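Local atomic coordinates of protein ACDH-11, isoform b (Caenorhabditis elegans, PDB entry 4Y9J), a protein that belongs to the acyl-CoA dehydrogenase family of flavoproteins and binds flavin-adenine dinucleotide within a four-chain assembly. Residues I33-R36 with T37-L41; Q71-L74 with E75-R78; A334-Y337 with S338-V342; L358-M361 with E362-R366; D554-V557 with A558-C562. One frame throughout, in Å; residues are numbered along the deposited sequence.

Contact 1 of 5, residues I33-R36 with T37-L41; sequences ILDR and TLRRL
The first turn of the short helix 34-41 begins at Ile33, its N-cap residue, whose carbonyl oxygen is gripped twice by Thr37. The backbone N of Thr37 donates to Ile33 O at 3.0 Å. The hydroxyl OG1 of Thr37 donates to the same Ile33 O at 2.6 Å, but from above the carbonyl plane. What makes this second bond possible is the first torsion of Thr37 (chi1 -57°), which sets OG1 beside its own backbone N and anti to the carbonyl carbon. Threonine suits the place because its short hydroxyl folds back on the helix, where the carbonyl one turn back satisfies it although the residue is buried.

Two residues further along, an i to i+4 salt bridge runs along the partly exposed flank of this amphipathic helix. Arg39 NE reaches Asp35 OD2 at 3.3 Å from an extended chain, the nitrogen lying above the plane of the carboxylate, with carboxylate and guanidinium 83° apart. The other oxygen, Asp35 OD1, is held more firmly by the hydroxyls of Tyr47 and Tyr28. On the buried flank Leu34 CD1 meets Leu38 CG at 4.2 Å, and both leucines face helix 121-135, where branched apolar ends fit. Arg36 and Arg40 carry their charge away from the helix: Arg36 to Asp554 and to Asp589 of the second subunit, Arg40 to Asp546 and Asp542.

Contact 2 of 5, residues Q71-L74 with E75-R78; sequences QAEL and EQPR
Gln76 folds back over the last turn of helix 44-74 and bonds to the carbonyl of Glu73. From CB the chain leaves with CG beside the backbone N (chi1 -64°), which carries CG to 3.2 Å from Glu73 O. CD follows the same oxygen at 3.6 Å. At the tip, NE2 donates to Glu73 O over 3.0 Å, with an N-H...O angle of 161° and the oxygen in the plane of the amide. Glutamine suits this spot because its long, flat amide can supply the donor that a carbonyl at a helix C-terminus no longer receives from a following turn. The side chains of Glu73 and Gln76 run alongside each other in one direction, with carboxylate and amide planes 47° apart; Glu73 OE2 itself pairs with Arg437.

The helix ends before Glu75, the first residue to leave helical angles, although its N still bonds to Gln71 O at 3.0 Å. One water bridges Leu74 O and Gln76 N across the helix end; a second links the side chains of Glu75 and Gln71, weakly at Gln71. Beyond this chain, Glu75 pairs with Arg78 of the third subunit, and Glu75 of the third subunit pairs with Arg78 here. The chemistry is thus almost wholly polar: side-chain amide and water take over from the helix at its end, while a reciprocal pair of charges ties the turn to another chain.

Contact 3 of 5, residues A334-Y337 with S338-V342; sequences ARDY and STKRV. With FAD (flavin-adenine dinucleotide), chain C.
This is a buried helix-terminus contact, where helix 304-338 gives way to the loop before strand 342-343 and an arginine reaches the flavin-adenine dinucleotide. Arg341 runs alongside the Tyr337 ring in the same direction, with ring and guanidinium planes only 15° apart. Its CB sits over one face, 3.9 Å from the ring centroid, in a CH-pi contact, and its CD passes 3.4 Å from Tyr337 OH. CG of Arg341 stands anti to the backbone N (chi1 -176°), and a bend at chi2 keeps the chain along the tyrosine. Beyond the ring, NE donates to FAD O2A at 2.7 Å; NH2 adds weak bonds to O2A and O2P. A long cationic side chain suits this position because it reaches one phosphate oxygen, O2A, firmly and O2P of the other phosphate weakly.

In this acyl-CoA dehydrogenase C-terminal domain the cofactor is shared between subunits: Thr191 and Ser225 of the second subunit also bond to it, and Lys193 O of that subunit receives Arg341 NH1. Small hydroxyls bond back to the carbonyls of the last turn. Ser338 OG donates to Arg335 O at 2.6 Å, and Thr339 OG1 to Asp336 O at 2.7 Å, the latter in the carbonyl plane. Tyr337 O accepts both Lys340 N, at 2.8 Å, and Arg341 N, at 3.0 Å.

Contact 4 of 5, residues L358-M361 with E362-R366; sequences LAKM and EVDTR
Lys360 and Asp364 cross one turn of helix 352-383 at a slant, their ends meeting on its outer side. Lys360 CG stands opposite the backbone N (chi1 172°), and a bend at chi2 turns the amine toward the following turn. NZ then meets Asp364 OD1 at 3.0 Å, on the syn side and 24° out of the carboxylate plane, while CE passes 3.5 Å from Asp364 OD2. Such an i to i+4 salt bridge suits the more exposed side of the helix, and NZ is also hydrogen-bonded to Gln565 OE1, its strongest partner.

On the buried side Thr365 turns back on the backbone. Its N donates to Met361 O at 3.0 Å, and its hydroxyl also donates to that oxygen, though the position of OG1 is less certain. Glu362 and Arg366 form the second charged pair. Arg366 NE approaches the anti lone pair of Glu362 OE2 at 2.8 Å and nearly straight, 166°, with the oxygen close to the guanidinium plane. Glu362 OE1 is held by Arg328, so this buried carboxylate has a cation at each oxygen and probably stays ionised.

Around this turn, Arg366 forms a salt bridge with Asp589 of the second subunit, whose Ile586 lies against Glu362 and Arg366, while Met361 and Thr365 pack on Met413 of helix 389-419, Thr365 also reaches helix 304-338, and Ala359 and Val363 face Arg560 and Tyr561 of helix 552-563.

Contact 5 of 5, residues D554-V557 with A558-C562; sequences DIEV and AYRYC
Glu556 and Arg560 meet through a nearly linear bond: Arg560 NE donates to Glu556 OE1 at 2.9 Å, with an N-H...O angle of 170°. The oxygen lies in the guanidinium plane and offers its anti lone pair. The two flat groups are themselves almost perpendicular, 87° apart, so the carboxylate presents one oxygen to the guanidinium edge instead of both. The first torsion of Glu556, anti to the backbone N (chi1 -173°), sets CG 3.5 Å from Arg560 NE, and the bend at chi2 turns the carboxylate to the guanidinium. The arginine runs extended from CG to NE, its CG passing 3.1 Å from Glu556 O. A water closes the edge of the pair, donating to Glu556 OE1 at 2.6 Å and accepting from Arg560 NH2 at 2.9 Å.

Farther out, each charge has a second partner. Glu556 OE2 pairs with Lys487, which also makes a cation-pi contact with the Tyr559 ring, and Arg560 NH1 pairs with Asp583 of the second subunit. Long, charged side chains suit this buried place because opposite charges on neighbouring groups probably offset the cost of burying each. On other sides of the helix the residues are mostly apolar or aromatic: Val557 touches Ile586 of the second subunit, and Tyr561 lies against helix 524-545.

Beneath the side chains the backbone bonds are regular, Arg560 N to Glu556 O at 2.9 Å among them. The arrangement is an i to i+4 Glu-Arg salt bridge on a helix of the ACDH-11-type C-terminal domain, placed at a subunit interface.

How the contacts relate
Contacts 3, 4 and 5 are buried, whereas contacts 1 and 2 are only partly so. All but contact 2 reach the second subunit, contact 1 through Arg36 alone; contact 2 meets the third. Contacts 1, 4 and 5 converge on Asp554, to which Arg366 makes only a long, weak ion pair, and Ile33 packs on Arg366 beside it. Contact 3 touches contact 4 through Ala334 and Leu358. Contact 2 stands apart, at least about 18 Å from the others by nearest atoms. Contacts 1, 4 and 5 share i to i+4 salt bridges within helices; contacts 2 and 3 close helix ends, the former with amide and water, the latter with hydroxyls and an arginine held by cofactor phosphates.

Contact 1 of 5, residues I33-R36 with T37-L41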
# COMPACT_ATOMS: atom_id res chain seq x y z
N ILE B 33 36.96 13.61 -15.55
CA ILE B 33 38.33 13.48 -15.08
C ILE B 33 38.83 12.14 -14.58
O ILE B 33 40.01 12.01 -14.36
CB ILE B 33 38.69 14.42 -13.92
CG1 ILE B 33 37.83 14.17 -12.72
CG2 ILE B 33 38.73 15.89 -14.32
CD1 ILE B 33 38.51 14.76 -11.50
N LEU B 34 37.95 11.16 -14.38
CA LEU B 34 38.37 9.84 -13.91
C LEU B 34 39.48 9.16 -14.70
O LEU B 34 40.45 8.69 -14.11
CB LEU B 34 37.15 8.90 -13.88
CG LEU B 34 37.44 7.56 -13.25
CD1 LEU B 34 38.11 7.72 -11.90
CD2 LEU B 34 36.11 6.85 -13.18
N ASP B 35 39.30 9.04 -16.01
CA ASP B 35 40.30 8.37 -16.81
C ASP B 35 41.63 9.17 -16.81
O ASP B 35 42.70 8.56 -16.68
CB ASP B 35 39.78 8.19 -18.25
CG ASP B 35 40.79 7.47 -19.18
OD1 ASP B 35 40.99 6.23 -19.05
OD2 ASP B 35 41.36 8.15 -20.07
N ARG B 36 41.58 10.50 -16.98
CA ARG B 36 42.81 11.33 -16.92
C ARG B 36 43.55 11.14 -15.60
O ARG B 36 44.75 11.06 -15.60
CB ARG B 36 42.53 12.81 -17.19
CG ARG B 36 42.20 13.14 -18.64
CD ARG B 36 42.44 14.58 -19.03
NE ARG B 36 41.73 15.62 -18.26
CZ ARG B 36 40.42 15.89 -18.34
NH1 ARG B 36 39.62 15.20 -19.15
NH2 ARG B 36 39.90 16.88 -17.60
N THR B 37 42.81 11.01 -14.50
CA THR B 37 43.36 10.87 -13.15
C THR B 37 44.02 9.52 -12.97
O THR B 37 45.12 9.45 -12.41
CB THR B 37 42.25 11.02 -12.12
OG1 THR B 37 41.63 12.29 -12.30
CG2 THR B 37 42.79 10.90 -10.69
N LEU B 38 43.38 8.46 -13.47
CA LEU B 38 43.98 7.12 -13.42
C LEU B 38 45.27 7.01 -14.26
O LEU B 38 46.25 6.35 -13.87
CB LEU B 38 42.98 6.02 -13.88
CG LEU B 38 41.68 5.91 -13.07
CD1 LEU B 38 40.81 4.78 -13.62
CD2 LEU B 38 41.99 5.82 -11.58
N ARG B 39 45.25 7.61 -15.43
CA ARG B 39 46.47 7.72 -16.24
C ARG B 39 47.66 8.31 -15.48
O ARG B 39 48.76 7.90 -15.69
CB ARG B 39 46.23 8.59 -17.45
CG ARG B 39 45.51 7.95 -18.60
CD ARG B 39 45.30 8.97 -19.72
NE ARG B 39 44.56 8.32 -20.78
CZ ARG B 39 45.11 7.50 -21.68
NH1 ARG B 39 46.43 7.27 -21.67
NH2 ARG B 39 44.35 6.93 -22.60
N ARG B 40 47.43 9.30 -14.62
CA ARG B 40 48.50 9.94 -13.86
C ARG B 40 48.96 9.12 -12.70
O ARG B 40 50.12 9.12 -12.39
CB ARG B 40 48.02 11.24 -13.26
CG ARG B 40 47.68 12.25 -14.31
CD ARG B 40 47.35 13.60 -13.66
NE ARG B 40 48.57 14.13 -13.06
CZ ARG B 40 48.77 14.35 -11.76
NH1 ARG B 40 47.78 14.14 -10.86
NH2 ARG B 40 49.97 14.81 -11.40
N LEU B 41 48.03 8.49 -12.01
CA LEU B 41 48.33 7.81 -10.74
C LEU B 41 48.86 6.41 -10.89
O LEU B 41 49.60 5.96 -10.05
CB LEU B 41 47.08 7.78 -9.85
CG LEU B 41 46.55 9.13 -9.42
CD1 LEU B 41 45.25 9.03 -8.63
CD2 LEU B 41 47.59 9.87 -8.60

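Contact 2 of 5, residues Q71-L74 with E75-R78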
# COMPACT_ATOMS: atom_id res chain seq x y z
N GLN B 71 14.87 -0.82 -9.45
CA GLN B 71 13.95 -1.80 -8.90
C GLN B 71 13.99 -1.97 -7.40
O GLN B 71 12.95 -2.15 -6.78
CB GLN B 71 14.08 -3.14 -9.58
CG GLN B 71 13.70 -3.15 -11.04
CD GLN B 71 12.28 -2.58 -11.33
OE1 GLN B 71 11.32 -3.07 -10.85
NE2 GLN B 71 12.20 -1.54 -12.09
N ALA B 72 15.20 -1.88 -6.81
CA ALA B 72 15.37 -2.02 -5.37
C ALA B 72 14.74 -0.87 -4.61
O ALA B 72 14.34 -1.04 -3.45
CB ALA B 72 16.85 -2.15 -5.01
N GLU B 73 14.56 0.25 -5.25
CA GLU B 73 13.81 1.34 -4.67
C GLU B 73 12.28 1.17 -4.83
O GLU B 73 11.49 1.68 -4.01
CB GLU B 73 14.28 2.65 -5.29
CG GLU B 73 13.50 3.92 -4.98
CD GLU B 73 13.81 4.52 -3.63
OE1 GLU B 73 14.71 3.99 -2.93
OE2 GLU B 73 13.10 5.51 -3.21
N LEU B 74 11.87 0.60 -5.97
CA LEU B 74 10.45 0.39 -6.26
C LEU B 74 9.84 -0.74 -5.49
O LEU B 74 8.63 -0.74 -5.27
CB LEU B 74 10.23 0.21 -7.75
CG LEU B 74 10.64 1.37 -8.62
CD1 LEU B 74 10.55 0.97 -10.07
CD2 LEU B 74 9.87 2.63 -8.27
N GLU B 75 10.63 -1.67 -5.01
CA GLU B 75 10.13 -2.80 -4.21
C GLU B 75 10.95 -2.89 -2.93
O GLU B 75 11.87 -3.73 -2.78
CB GLU B 75 10.20 -4.14 -4.95
CG GLU B 75 9.32 -4.16 -6.16
CD GLU B 75 7.82 -4.29 -5.90
OE1 GLU B 75 7.37 -4.54 -4.73
OE2 GLU B 75 7.08 -4.17 -6.96
N GLN B 76 10.56 -2.07 -1.98
CA GLN B 76 11.34 -1.90 -0.77
C GLN B 76 11.19 -3.04 0.20
O GLN B 76 10.23 -3.78 0.13
CB GLN B 76 10.86 -0.61 -0.11
CG GLN B 76 11.17 0.58 -1.00
CD GLN B 76 10.44 1.88 -0.56
OE1 GLN B 76 9.99 2.02 0.60
NE2 GLN B 76 10.40 2.83 -1.46
N PRO B 77 12.14 -3.24 1.08
CA PRO B 77 12.11 -4.36 2.00
C PRO B 77 10.95 -4.30 2.97
O PRO B 77 10.52 -3.20 3.37
CB PRO B 77 13.41 -4.22 2.81
CG PRO B 77 14.15 -3.14 2.19
CD PRO B 77 13.39 -2.45 1.17
N ARG B 78 10.51 -5.46 3.40
CA ARG B 78 9.46 -5.59 4.40
C ARG B 78 9.86 -6.62 5.41
O ARG B 78 10.74 -7.46 5.17
CB ARG B 78 8.11 -6.03 3.74
CG ARG B 78 7.65 -5.08 2.66
CD ARG B 78 6.31 -5.51 1.99
NE ARG B 78 6.44 -6.40 0.82
CZ ARG B 78 6.11 -7.69 0.85
NH1 ARG B 78 5.71 -8.27 1.98
NH2 ARG B 78 6.19 -8.43 -0.26
O HOH W 1 8.26 -2.71 -9.52
O HOH W 2 8.03 -0.47 -2.22

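Contact 3 of 5, residues A334-Y337 with S338-V342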
# COMPACT_ATOMS: atom_id res chain seq x y z
N ALA B 334 22.16 16.06 -15.78
CA ALA B 334 21.72 17.45 -16.07
C ALA B 334 22.38 17.94 -17.32
O ALA B 334 21.72 18.54 -18.21
CB ALA B 334 22.00 18.34 -14.87
N ARG B 335 23.68 17.71 -17.49
CA ARG B 335 24.26 18.14 -18.72
C ARG B 335 23.71 17.48 -20.00
O ARG B 335 23.53 18.16 -21.02
CB ARG B 335 25.80 18.15 -18.74
CG ARG B 335 26.43 16.82 -18.98
CD ARG B 335 27.96 16.90 -18.87
NE ARG B 335 28.53 15.59 -19.18
CZ ARG B 335 29.81 15.36 -19.40
NH1 ARG B 335 30.70 16.33 -19.38
NH2 ARG B 335 30.21 14.12 -19.69
N ASP B 336 23.43 16.18 -19.95
CA ASP B 336 22.78 15.56 -21.07
C ASP B 336 21.37 16.14 -21.38
O ASP B 336 21.02 16.35 -22.52
CB ASP B 336 22.68 14.08 -20.84
CG ASP B 336 22.07 13.39 -21.99
OD1 ASP B 336 22.77 13.13 -22.92
OD2 ASP B 336 20.87 13.05 -21.93
N TYR B 337 20.59 16.33 -20.35
CA TYR B 337 19.26 16.93 -20.49
C TYR B 337 19.34 18.30 -21.13
O TYR B 337 18.49 18.63 -21.97
CB TYR B 337 18.59 17.01 -19.17
CG TYR B 337 17.12 17.38 -19.24
CD1 TYR B 337 16.18 16.53 -19.84
CD2 TYR B 337 16.67 18.53 -18.64
CE1 TYR B 337 14.83 16.87 -19.87
CE2 TYR B 337 15.31 18.85 -18.59
CZ TYR B 337 14.40 18.04 -19.22
OH TYR B 337 13.08 18.38 -19.25
N SER B 338 20.40 19.07 -20.77
CA SER B 338 20.58 20.40 -21.34
C SER B 338 20.68 20.43 -22.86
O SER B 338 20.40 21.47 -23.47
CB SER B 338 21.76 21.12 -20.70
OG SER B 338 23.00 20.72 -21.22
N THR B 339 21.12 19.32 -23.47
CA THR B 339 21.21 19.25 -24.92
C THR B 339 19.87 18.91 -25.58
O THR B 339 19.76 18.89 -26.75
CB THR B 339 22.24 18.19 -25.41
OG1 THR B 339 21.79 16.87 -25.06
CG2 THR B 339 23.62 18.45 -24.81
N LYS B 340 18.87 18.57 -24.78
CA LYS B 340 17.59 18.07 -25.26
C LYS B 340 16.38 18.97 -24.90
O LYS B 340 15.33 18.85 -25.50
CB LYS B 340 17.28 16.73 -24.54
CG LYS B 340 17.89 15.49 -25.13
CD LYS B 340 17.42 14.35 -24.26
CE LYS B 340 18.54 13.83 -23.43
NZ LYS B 340 19.35 12.89 -24.24
N ARG B 341 16.52 19.81 -23.88
CA ARG B 341 15.37 20.58 -23.36
C ARG B 341 15.45 21.97 -23.94
O ARG B 341 16.38 22.67 -23.65
CB ARG B 341 15.41 20.64 -21.83
CG ARG B 341 14.21 21.34 -21.18
CD ARG B 341 12.83 20.82 -21.62
NE ARG B 341 11.73 21.50 -20.89
CZ ARG B 341 10.39 21.27 -21.04
NH1 ARG B 341 9.90 20.35 -21.86
NH2 ARG B 341 9.51 21.99 -20.31
N VAL B 342 14.44 22.35 -24.74
CA VAL B 342 14.34 23.70 -25.32
C VAL B 342 13.63 24.61 -24.37
O VAL B 342 12.52 24.28 -23.87
CB VAL B 342 13.56 23.70 -26.64
CG1 VAL B 342 13.52 25.11 -27.22
CG2 VAL B 342 14.22 22.73 -27.63
PA FAD C . 11.94 23.93 -17.52
O1A FAD C . 11.75 25.42 -17.98
O2A FAD C . 11.89 22.86 -18.62
O5B FAD C . 13.41 23.66 -16.86
C5B FAD C . 13.88 24.52 -15.85
C4B FAD C . 15.36 24.61 -16.06
O4B FAD C . 15.49 25.35 -17.30
C3B FAD C . 15.98 25.41 -14.92
O3B FAD C . 17.40 25.14 -14.73
C2B FAD C . 15.76 26.84 -15.41
O2B FAD C . 16.72 27.75 -14.91
C1B FAD C . 16.09 26.61 -16.89
N9A FAD C . 15.66 27.76 -17.71
C8A FAD C . 14.39 27.96 -18.19
N7A FAD C . 14.40 29.13 -18.95
C5A FAD C . 15.71 29.64 -18.94
C6A FAD C . 16.42 30.80 -19.51
N6A FAD C . 15.67 31.63 -20.25
N1A FAD C . 17.74 30.95 -19.28
C2A FAD C . 18.48 30.11 -18.54
N3A FAD C . 17.89 29.03 -17.97
C4A FAD C . 16.55 28.75 -18.12
N1 FAD C . 2.43 24.98 -12.81
C2 FAD C . 1.20 25.49 -12.98
O2 FAD C . 1.02 26.25 -13.92
N3 FAD C . 0.21 25.26 -12.11
C4 FAD C . 0.32 24.44 -11.08
O4 FAD C . -0.61 24.17 -10.31
C4X FAD C . 1.64 23.80 -10.83
N5 FAD C . 1.87 22.89 -9.84
C5X FAD C . 3.12 22.37 -9.60
C6 FAD C . 3.37 21.47 -8.57
C7 FAD C . 4.68 20.96 -8.39
C7M FAD C . 4.96 20.04 -7.26
C8 FAD C . 5.75 21.35 -9.31
C8M FAD C . 7.17 20.80 -9.14
C9 FAD C . 5.51 22.23 -10.35
C9A FAD C . 4.23 22.75 -10.54
N10 FAD C . 3.95 23.58 -11.59
C10 FAD C . 2.69 24.14 -11.79
C1' FAD C . 5.02 23.85 -12.55
C2' FAD C . 6.12 24.83 -12.26
O2' FAD C . 5.62 26.19 -12.27
C3' FAD C . 7.18 24.47 -13.31
O3' FAD C . 7.86 23.26 -12.95
C4' FAD C . 8.21 25.56 -13.26
O4' FAD C . 7.56 26.75 -13.78
C5' FAD C . 9.45 25.10 -14.05
O5' FAD C . 9.05 24.91 -15.42
P FAD C . 9.37 23.47 -16.15
O1P FAD C . 8.93 22.35 -15.22
O2P FAD C . 8.73 23.55 -17.54
O3P FAD C . 10.99 23.54 -16.22
O HOH W 3 22.44 12.46 -25.46

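Contact 4 of 5, residues L358-M361 with E362-R366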
# COMPACT_ATOMS: atom_id res chain seq x y z
N LEU B 358 26.19 25.17 -13.83
CA LEU B 358 26.83 23.87 -13.92
C LEU B 358 28.35 23.92 -13.84
O LEU B 358 28.92 23.02 -13.31
CB LEU B 358 26.42 23.13 -15.21
CG LEU B 358 25.02 22.54 -15.27
CD1 LEU B 358 24.76 22.22 -16.74
CD2 LEU B 358 24.87 21.36 -14.35
N ALA B 359 28.98 24.96 -14.39
CA ALA B 359 30.41 24.99 -14.38
C ALA B 359 30.91 25.04 -12.96
O ALA B 359 31.86 24.40 -12.63
CB ALA B 359 30.97 26.12 -15.21
N LYS B 360 30.24 25.82 -12.09
CA LYS B 360 30.65 25.89 -10.70
C LYS B 360 30.51 24.53 -9.97
O LYS B 360 31.38 24.17 -9.18
CB LYS B 360 29.84 27.00 -9.93
CG LYS B 360 30.06 27.01 -8.42
CD LYS B 360 31.51 27.36 -8.02
CE LYS B 360 31.75 27.74 -6.51
NZ LYS B 360 33.17 27.40 -6.06
N MET B 361 29.42 23.79 -10.22
CA MET B 361 29.25 22.43 -9.69
C MET B 361 30.37 21.50 -10.13
O MET B 361 30.87 20.72 -9.32
CB MET B 361 27.89 21.85 -10.11
CG MET B 361 26.71 22.71 -9.61
SD MET B 361 25.14 22.40 -10.44
CE MET B 361 24.83 20.69 -10.29
N GLU B 362 30.77 21.61 -11.39
CA GLU B 362 31.84 20.83 -11.91
C GLU B 362 33.19 21.14 -11.25
O GLU B 362 33.92 20.24 -10.93
CB GLU B 362 31.87 20.98 -13.43
CG GLU B 362 32.97 20.17 -14.04
CD GLU B 362 32.72 18.67 -13.91
OE1 GLU B 362 31.56 18.27 -13.79
OE2 GLU B 362 33.71 17.91 -13.93
N VAL B 363 33.51 22.40 -11.03
CA VAL B 363 34.76 22.83 -10.39
C VAL B 363 34.85 22.24 -8.96
O VAL B 363 35.87 21.66 -8.57
CB VAL B 363 34.82 24.37 -10.31
CG1 VAL B 363 35.93 24.86 -9.36
CG2 VAL B 363 35.00 25.00 -11.68
N ASP B 364 33.76 22.34 -8.21
CA ASP B 364 33.74 21.89 -6.83
C ASP B 364 33.83 20.34 -6.76
O ASP B 364 34.44 19.81 -5.86
CB ASP B 364 32.47 22.39 -6.10
CG ASP B 364 32.54 23.89 -5.74
OD1 ASP B 364 33.65 24.50 -5.73
OD2 ASP B 364 31.43 24.43 -5.40
N THR B 365 33.24 19.66 -7.72
CA THR B 365 33.18 18.20 -7.76
C THR B 365 34.59 17.68 -8.12
O THR B 365 35.01 16.71 -7.57
CB THR B 365 32.14 17.75 -8.80
OG1 THR B 365 30.80 18.14 -8.35
CG2 THR B 365 32.18 16.29 -8.96
N ARG B 366 35.27 18.34 -9.06
CA ARG B 366 36.59 17.89 -9.45
C ARG B 366 37.57 17.96 -8.29
O ARG B 366 38.40 17.07 -8.13
CB ARG B 366 37.12 18.66 -10.63
CG ARG B 366 36.38 18.38 -11.90
CD ARG B 366 37.06 18.99 -13.09
NE ARG B 366 36.30 18.90 -14.32
CZ ARG B 366 36.85 19.10 -15.52
NH1 ARG B 366 38.14 19.42 -15.68
NH2 ARG B 366 36.07 19.00 -16.59

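Contact 5 of 5, residues D554-V557 with A558-C562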
# COMPACT_ATOMS: atom_id res chain seq x y z
N ASP B 554 41.35 21.73 -17.29
CA ASP B 554 41.99 21.38 -16.04
C ASP B 554 42.63 22.62 -15.42
O ASP B 554 42.57 22.80 -14.20
CB ASP B 554 43.05 20.27 -16.24
CG ASP B 554 42.42 18.89 -16.52
OD1 ASP B 554 41.37 18.53 -15.93
OD2 ASP B 554 43.01 18.11 -17.33
N ILE B 555 43.24 23.46 -16.23
CA ILE B 555 43.86 24.73 -15.72
C ILE B 555 42.80 25.70 -15.19
O ILE B 555 42.93 26.29 -14.13
CB ILE B 555 44.73 25.46 -16.79
CG1 ILE B 555 45.99 24.66 -17.12
CG2 ILE B 555 45.19 26.82 -16.28
CD1 ILE B 555 46.64 25.00 -18.44
N GLU B 556 41.75 25.86 -15.96
CA GLU B 556 40.69 26.78 -15.60
C GLU B 556 39.98 26.36 -14.30
O GLU B 556 39.62 27.19 -13.47
CB GLU B 556 39.69 26.85 -16.73
CG GLU B 556 38.65 27.93 -16.49
CD GLU B 556 39.25 29.35 -16.41
OE1 GLU B 556 38.55 30.25 -15.82
OE2 GLU B 556 40.37 29.56 -16.96
N VAL B 557 39.82 25.05 -14.12
CA VAL B 557 39.22 24.51 -12.90
C VAL B 557 40.12 24.77 -11.68
O VAL B 557 39.65 25.17 -10.62
CB VAL B 557 38.97 23.00 -13.05
CG1 VAL B 557 38.64 22.40 -11.72
CG2 VAL B 557 37.81 22.74 -13.99
N ALA B 558 41.45 24.59 -11.83
CA ALA B 558 42.35 24.83 -10.71
C ALA B 558 42.32 26.29 -10.33
O ALA B 558 42.35 26.61 -9.12
CB ALA B 558 43.75 24.38 -11.00
N TYR B 559 42.32 27.17 -11.34
CA TYR B 559 42.26 28.58 -11.09
C TYR B 559 40.97 28.99 -10.36
O TYR B 559 41.02 29.70 -9.34
CB TYR B 559 42.43 29.38 -12.40
CG TYR B 559 42.13 30.81 -12.20
CD1 TYR B 559 43.07 31.64 -11.66
CD2 TYR B 559 40.85 31.32 -12.41
CE1 TYR B 559 42.83 32.95 -11.42
CE2 TYR B 559 40.59 32.67 -12.15
CZ TYR B 559 41.61 33.47 -11.66
OH TYR B 559 41.44 34.82 -11.37
N ARG B 560 39.83 28.53 -10.86
CA ARG B 560 38.53 28.86 -10.22
C ARG B 560 38.39 28.31 -8.81
O ARG B 560 37.93 28.98 -7.89
CB ARG B 560 37.38 28.41 -11.09
CG ARG B 560 37.38 29.12 -12.43
CD ARG B 560 36.15 28.74 -13.19
NE ARG B 560 36.11 29.27 -14.55
CZ ARG B 560 35.05 29.22 -15.34
NH1 ARG B 560 33.93 28.75 -14.88
NH2 ARG B 560 35.08 29.70 -16.58
N TYR B 561 38.88 27.10 -8.61
CA TYR B 561 38.78 26.48 -7.29
C TYR B 561 39.65 27.29 -6.32
O TYR B 561 39.24 27.53 -5.20
CB TYR B 561 39.27 25.01 -7.33
CG TYR B 561 38.97 24.26 -6.06
CD1 TYR B 561 39.79 24.38 -4.95
CD2 TYR B 561 37.85 23.42 -5.97
CE1 TYR B 561 39.48 23.72 -3.77
CE2 TYR B 561 37.53 22.77 -4.79
CZ TYR B 561 38.38 22.92 -3.70
OH TYR B 561 38.07 22.30 -2.54
N CYS B 562 40.83 27.68 -6.76
CA CYS B 562 41.77 28.27 -5.83
C CYS B 562 41.58 29.78 -5.64
O CYS B 562 41.88 30.32 -4.58
CB CYS B 562 43.20 28.02 -6.29
SG CYS B 562 43.70 26.31 -6.10
O HOH W 4 37.10 31.49 -17.63